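Local coordinates for protein putative aminomethyltransferase (Leptospirillum rubarum, PDB 3TTG) that probably acts as a folate-binding aminomethyltransferase related to the T-protein of the glycine cleavage system, at residues 42-47 / 135-140; 170-175 / 187-192. All blocks are in the same frame, centred on the assembly; numbering follows the deposited sequence.

Interaction 1 (42-47 / 135-140); sequences SVSRPS and FREIRL
Glu137, on strand 135-141 of the mixed sheet in the folate-binding domain, holds the loop 42-47 through a buried carboxylate. This loop leaves strand 37-39 of the same sheet and leads into strand 48-51 of the neighbouring antiparallel sheet. The main bond runs from Arg45 N to Glu137 OE1 at 2.9 Å. The donor lies nearly on the line of the CD-OE1 bond. Glu137 can reach it because CG is anti to the backbone N (chi1 -166°) and the chain stays extended beyond CG.

The same carboxylate is gripped side-on by Arg139, two residues along the strand. Arg139 NE gives a salt bridge to Glu137 OE2 at 2.8 Å, and Arg139 NH2 bonds Glu137 OE1 at 3.0 Å. Both nitrogens come from above the carboxylate plane. Arg45 N and Arg139 NH2 approach OE1 from opposite faces of its plane. With Arg139 NE on OE2, three N-H groups hold the carboxylate against rotation. The Arg45 side chain turns to other partners, Asp90 and the carbonyl of Phe103, and Arg139 NH1 bonds Tyr221.

Apolar contact is small. Ser44 CB sits 3.4 Å from Glu137 CB, beside the root of the acidic chain. Farther along the loop, Ser47 OG lies 3.8 Å from Phe135 CD2, oblique to the ring. A water also joins loop and strand. It lies 2.8 Å from Ser44 OG and donates to Phe135 O at 2.6 Å.

Interaction 2 (170-175 / 187-192); sequences YVLIHP and QADLFI
Leu172 and Phe191 form the apolar centre of this antiparallel strand pair, which belongs to the mixed sheet of the folate-binding domain. Leu172 CD1 comes to 3.8 Å from Phe191 CD2 and meets the ring obliquely. Phe191 also touches the ring of Phe103, and the ring of Tyr170, on the same face, lies nearly parallel to that of Phe162. The other face carries Val171, Ile173, Ala188 and Leu190. Helix 145-152 packs on this face, with Leu149 touching Ile173, Ala188 and Leu190. Here Ile173 CD1 is modelled only 3.3 Å from Ala188 CB, so short that the exact fit is doubtful.

The backbones are joined at two hydrogen-bonded pairs, Tyr170 with Phe191 and Leu172 with Asp189. Non-hydrogen-bonded pairs, Val171 with Leu190 and Ile173 with Ala188, complete the register. The bond from Leu172 N to Asp189 O is almost straight (175°). Beyond Ile173 one more bond continues the ladder, from His174 N to Gln187 O at 3.0 Å.

Polar groups gather around the buried imidazole at this end. His174 CG lies anti to the carbonyl carbon (chi1 -66°), which carries the ring across to strand 187-193. His174 NE2 donates to Asp189 OD2 at 2.7 Å. The bond lies in the ring plane; it meets the syn side of the carboxylate, but from well out of that group's plane. Ring and carboxylate planes stand 77° apart. Asp189 OD1 also makes a long, weak ion pair with Arg139 NE. Gln187 CB makes a CH-pi contact over one ring face, 3.9 Å from the centroid. Trp92 also meets the His174 ring. At the other ring nitrogen a water lies in the ring plane, 2.8 Å from His174 ND1, and donates to Gln187 OE1 at 2.8 Å.

From the N terminus, the chain passes through strand 37-39 and enters loop 42-47. It then builds the five-stranded antiparallel sheet and returns on strand 135-141, where interaction 1 closes an 87-residue excursion. That contact ties the exit from the mixed sheet to the re-entry into it. Interaction 2 opens later and closes a loop of only 11 residues between successive strands. The two are in series, neither nested nor crossing. They meet where strands 135-141 and 187-193 run side by side, with probable hydrogen bonds from Leu140 N to Ala188 O and from Leu190 N to Ile138 O. Glu137 of interaction 1 packs against Asp189 of interaction 2.

Interaction 1 (42-47 / 135-140)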
loop_
_atom_site.group_PDB
_atom_site.type_symbol
_atom_site.label_atom_id
_atom_site.label_comp_id
_atom_site.label_asym_id
_atom_site.label_seq_id
_atom_site.Cartn_x
_atom_site.Cartn_y
_atom_site.Cartn_z
ATOM N N SER A 42 6.699 10.340 -8.841
ATOM C CA SER A 42 7.872 10.441 -9.686
ATOM C C SER A 42 8.075 9.117 -10.423
ATOM O O SER A 42 8.471 9.083 -11.589
ATOM C CB SER A 42 9.100 10.791 -8.831
ATOM O OG SER A 42 10.260 10.789 -9.645
ATOM N N VAL A 43 7.755 8.020 -9.741
ATOM C CA VAL A 43 7.812 6.694 -10.332
ATOM C C VAL A 43 6.472 6.041 -10.029
ATOM O O VAL A 43 6.138 5.814 -8.871
ATOM C CB VAL A 43 9.016 5.863 -9.800
ATOM C CG1 VAL A 43 9.064 4.501 -10.495
ATOM C CG2 VAL A 43 10.358 6.626 -10.013
ATOM N N SER A 44 5.709 5.753 -11.037
ATOM C CA SER A 44 4.426 5.094 -10.824
ATOM C C SER A 44 4.568 3.593 -10.579
ATOM O O SER A 44 5.616 3.008 -10.862
ATOM C CB SER A 44 3.574 5.260 -12.073
ATOM O OG SER A 44 4.229 4.595 -13.127
ATOM N N ARG A 45 3.479 2.948 -10.111
ATOM C CA ARG A 45 3.457 1.512 -10.195
ATOM C C ARG A 45 3.520 1.097 -11.698
ATOM O O ARG A 45 2.841 1.675 -12.578
ATOM C CB ARG A 45 2.210 0.920 -9.584
ATOM C CG ARG A 45 2.181 0.946 -8.067
ATOM C CD ARG A 45 1.059 0.112 -7.487
ATOM N NE ARG A 45 1.177 0.026 -6.037
ATOM C CZ ARG A 45 1.501 -1.039 -5.290
ATOM N NH1 ARG A 45 1.699 -2.228 -5.847
ATOM N NH2 ARG A 45 1.577 -0.929 -3.972
ATOM N N PRO A 46 4.279 0.055 -12.024
ATOM C CA PRO A 46 4.201 -0.508 -13.393
ATOM C C PRO A 46 2.809 -1.056 -13.719
ATOM O O PRO A 46 2.020 -1.349 -12.831
ATOM C CB PRO A 46 5.233 -1.678 -13.375
ATOM C CG PRO A 46 6.085 -1.412 -12.175
ATOM C CD PRO A 46 5.192 -0.724 -11.161
ATOM N N SER A 47 2.507 -1.159 -15.006
ATOM C CA SER A 47 1.238 -1.639 -15.588
ATOM C C SER A 47 1.508 -2.897 -16.321
ATOM O O SER A 47 1.948 -2.827 -17.462
ATOM C CB SER A 47 0.690 -0.576 -16.563
ATOM O OG SER A 47 0.083 0.467 -15.850
ATOM N N PHE A 135 1.301 4.962 -19.755
ATOM C CA PHE A 135 0.488 5.706 -18.788
ATOM C C PHE A 135 1.284 6.523 -17.792
ATOM O O PHE A 135 2.357 6.093 -17.387
ATOM C CB PHE A 135 -0.333 4.699 -17.980
ATOM C CG PHE A 135 -1.127 3.744 -18.845
ATOM C CD1 PHE A 135 -2.237 4.187 -19.566
ATOM C CD2 PHE A 135 -0.754 2.411 -18.963
ATOM C CE1 PHE A 135 -2.940 3.319 -20.389
ATOM C CE2 PHE A 135 -1.443 1.547 -19.824
ATOM C CZ PHE A 135 -2.510 2.005 -20.542
ATOM N N ARG A 136 0.733 7.664 -17.378
ATOM C CA ARG A 136 1.209 8.495 -16.255
ATOM C C ARG A 136 0.241 8.231 -15.060
ATOM O O ARG A 136 -0.976 8.265 -15.255
ATOM C CB ARG A 136 1.218 9.980 -16.651
ATOM C CG ARG A 136 2.334 10.428 -17.636
ATOM C CD ARG A 136 3.747 10.344 -17.053
ATOM N NE ARG A 136 3.799 10.948 -15.720
ATOM C CZ ARG A 136 4.039 12.226 -15.443
ATOM N NH1 ARG A 136 4.333 13.088 -16.416
ATOM N NH2 ARG A 136 4.039 12.644 -14.190
ATOM N N GLU A 137 0.755 8.010 -13.840
ATOM C CA GLU A 137 -0.081 7.801 -12.660
ATOM C C GLU A 137 -0.363 9.149 -11.931
ATOM O O GLU A 137 0.503 10.025 -11.837
ATOM C CB GLU A 137 0.545 6.780 -11.712
ATOM C CG GLU A 137 -0.418 6.277 -10.643
ATOM C CD GLU A 137 0.113 5.237 -9.660
ATOM O OE1 GLU A 137 1.310 4.882 -9.727
ATOM O OE2 GLU A 137 -0.641 4.882 -8.727
ATOM N N ILE A 138 -1.611 9.360 -11.556
ATOM C CA ILE A 138 -2.038 10.503 -10.725
ATOM C C ILE A 138 -2.768 9.875 -9.596
ATOM O O ILE A 138 -3.656 9.055 -9.848
ATOM C CB ILE A 138 -2.944 11.540 -11.443
ATOM C CG1 ILE A 138 -2.380 11.993 -12.784
ATOM C CG2 ILE A 138 -3.269 12.714 -10.510
ATOM C CD1 ILE A 138 -3.306 12.939 -13.625
ATOM N N ARG A 139 -2.472 10.274 -8.363
ATOM C CA ARG A 139 -3.169 9.706 -7.210
ATOM C C ARG A 139 -4.043 10.707 -6.511
ATOM O O ARG A 139 -3.665 11.886 -6.318
ATOM C CB ARG A 139 -2.196 9.139 -6.211
ATOM C CG ARG A 139 -1.436 8.006 -6.806
ATOM C CD ARG A 139 -0.602 7.297 -5.818
ATOM N NE ARG A 139 0.292 6.364 -6.520
ATOM C CZ ARG A 139 1.488 5.958 -6.085
ATOM N NH1 ARG A 139 1.919 6.308 -4.887
ATOM N NH2 ARG A 139 2.256 5.182 -6.849
ATOM N N LEU A 140 -5.209 10.193 -6.031
ATOM C CA LEU A 140 -6.164 10.976 -5.274
ATOM C C LEU A 140 -6.343 10.337 -3.916
ATOM O O LEU A 140 -6.415 9.113 -3.855
ATOM C CB LEU A 140 -7.521 11.033 -5.992
ATOM C CG LEU A 140 -7.633 11.901 -7.255
ATOM C CD1 LEU A 140 -8.988 11.614 -7.938
ATOM C CD2 LEU A 140 -7.477 13.355 -6.930
HETATM O O HOH W 1 3.863 4.585 -15.913
#

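Interaction 2 (170-175 / 187-192)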
loop_
_atom_site.group_PDB
_atom_site.type_symbol
_atom_site.label_atom_id
_atom_site.label_comp_id
_atom_site.label_asym_id
_atom_site.label_seq_id
_atom_site.Cartn_x
_atom_site.Cartn_y
_atom_site.Cartn_z
ATOM N N TYR A 170 -6.943 3.708 -16.976
ATOM C CA TYR A 170 -7.637 2.928 -15.949
ATOM C C TYR A 170 -7.764 3.668 -14.645
ATOM O O TYR A 170 -6.914 4.493 -14.304
ATOM C CB TYR A 170 -6.855 1.599 -15.658
ATOM C CG TYR A 170 -6.606 0.725 -16.859
ATOM C CD1 TYR A 170 -7.539 -0.229 -17.256
ATOM C CD2 TYR A 170 -5.503 0.930 -17.680
ATOM C CE1 TYR A 170 -7.354 -0.993 -18.403
ATOM C CE2 TYR A 170 -5.319 0.183 -18.846
ATOM C CZ TYR A 170 -6.261 -0.760 -19.217
ATOM O OH TYR A 170 -6.115 -1.507 -20.363
ATOM N N VAL A 171 -8.746 3.280 -13.844
ATOM C CA VAL A 171 -8.855 3.824 -12.499
ATOM C C VAL A 171 -8.935 2.668 -11.538
ATOM O O VAL A 171 -9.771 1.778 -11.704
ATOM C CB VAL A 171 -10.036 4.798 -12.277
ATOM C CG1 VAL A 171 -9.966 5.418 -10.878
ATOM C CG2 VAL A 171 -10.027 5.892 -13.314
ATOM N N LEU A 172 -8.110 2.713 -10.519
ATOM C CA LEU A 172 -8.099 1.786 -9.401
ATOM C C LEU A 172 -8.656 2.524 -8.195
ATOM O O LEU A 172 -8.027 3.521 -7.757
ATOM C CB LEU A 172 -6.686 1.302 -9.048
ATOM C CG LEU A 172 -5.914 0.351 -10.005
ATOM C CD1 LEU A 172 -5.804 0.935 -11.404
ATOM C CD2 LEU A 172 -4.516 0.093 -9.477
ATOM N N ILE A 173 -9.736 2.025 -7.595
ATOM C CA ILE A 173 -10.216 2.576 -6.330
ATOM C C ILE A 173 -9.923 1.512 -5.326
ATOM O O ILE A 173 -10.478 0.420 -5.419
ATOM C CB ILE A 173 -11.669 3.028 -6.270
ATOM C CG1 ILE A 173 -12.093 3.899 -7.449
ATOM C CG2 ILE A 173 -11.940 3.727 -4.938
ATOM C CD1 ILE A 173 -11.395 5.076 -7.635
ATOM N N HIS A 174 -9.054 1.801 -4.389
ATOM C CA HIS A 174 -8.660 0.802 -3.403
ATOM C C HIS A 174 -9.838 0.396 -2.514
ATOM O O HIS A 174 -10.752 1.202 -2.245
ATOM C CB HIS A 174 -7.554 1.353 -2.466
ATOM C CG HIS A 174 -6.219 1.651 -3.073
ATOM N ND1 HIS A 174 -5.084 1.713 -2.296
ATOM C CD2 HIS A 174 -5.887 1.998 -4.340
ATOM C CE1 HIS A 174 -4.103 2.100 -3.106
ATOM N NE2 HIS A 174 -4.537 2.261 -4.340
ATOM N N PRO A 175 -9.758 -0.770 -1.882
ATOM C CA PRO A 175 -10.701 -1.046 -0.774
ATOM C C PRO A 175 -10.495 -0.023 0.327
ATOM O O PRO A 175 -9.365 0.459 0.530
ATOM C CB PRO A 175 -10.317 -2.452 -0.296
ATOM C CG PRO A 175 -9.071 -2.772 -0.928
ATOM C CD PRO A 175 -8.768 -1.846 -2.040
ATOM N N GLN A 187 -8.819 6.084 -1.586
ATOM C CA GLN A 187 -7.569 6.189 -2.410
ATOM C C GLN A 187 -7.849 5.767 -3.815
ATOM O O GLN A 187 -8.389 4.683 -4.010
ATOM C CB GLN A 187 -6.444 5.336 -1.888
ATOM C CG GLN A 187 -5.983 5.636 -0.499
ATOM C CD GLN A 187 -4.943 4.644 -0.071
ATOM O OE1 GLN A 187 -5.255 3.580 0.510
ATOM N NE2 GLN A 187 -3.692 4.967 -0.313
ATOM N N ALA A 188 -7.595 6.631 -4.785
ATOM C CA ALA A 188 -7.764 6.275 -6.170
ATOM C C ALA A 188 -6.489 6.541 -6.947
ATOM O O ALA A 188 -5.816 7.558 -6.728
ATOM C CB ALA A 188 -8.901 7.056 -6.784
ATOM N N ASP A 189 -6.133 5.596 -7.824
ATOM C CA ASP A 189 -4.973 5.707 -8.702
ATOM C C ASP A 189 -5.438 5.757 -10.133
ATOM O O ASP A 189 -6.044 4.810 -10.641
ATOM C CB ASP A 189 -4.023 4.567 -8.533
ATOM C CG ASP A 189 -3.625 4.313 -7.083
ATOM O OD1 ASP A 189 -3.477 5.311 -6.304
ATOM O OD2 ASP A 189 -3.540 3.142 -6.709
ATOM N N LEU A 190 -5.099 6.820 -10.790
ATOM C CA LEU A 190 -5.497 7.039 -12.165
ATOM C C LEU A 190 -4.306 6.790 -13.078
ATOM O O LEU A 190 -3.309 7.471 -12.923
ATOM C CB LEU A 190 -5.986 8.484 -12.351
ATOM C CG LEU A 190 -7.275 8.942 -11.692
ATOM C CD1 LEU A 190 -7.208 8.862 -10.177
ATOM C CD2 LEU A 190 -7.568 10.402 -12.046
ATOM N N PHE A 191 -4.415 5.866 -14.039
ATOM C CA PHE A 191 -3.365 5.609 -15.052
ATOM C C PHE A 191 -3.841 6.196 -16.338
ATOM O O PHE A 191 -4.720 5.628 -16.986
ATOM C CB PHE A 191 -3.120 4.107 -15.152
ATOM C CG PHE A 191 -2.410 3.604 -13.922
ATOM C CD1 PHE A 191 -1.031 3.461 -13.904
ATOM C CD2 PHE A 191 -3.118 3.216 -12.812
ATOM C CE1 PHE A 191 -0.380 2.977 -12.764
ATOM C CE2 PHE A 191 -2.461 2.809 -11.654
ATOM C CZ PHE A 191 -1.100 2.638 -11.667
ATOM N N ILE A 192 -3.336 7.406 -16.654
ATOM C CA ILE A 192 -3.786 8.236 -17.763
ATOM C C ILE A 192 -2.900 8.039 -18.986
ATOM O O ILE A 192 -1.686 8.133 -18.838
ATOM C CB ILE A 192 -3.761 9.718 -17.286
ATOM C CG1 ILE A 192 -4.634 9.872 -15.998
ATOM C CG2 ILE A 192 -4.246 10.651 -18.396
ATOM C CD1 ILE A 192 -6.169 9.446 -16.163
HETATM O O HOH W 2 -10.379 3.697 -1.359
HETATM O O HOH W 3 -4.367 0.890 0.326
#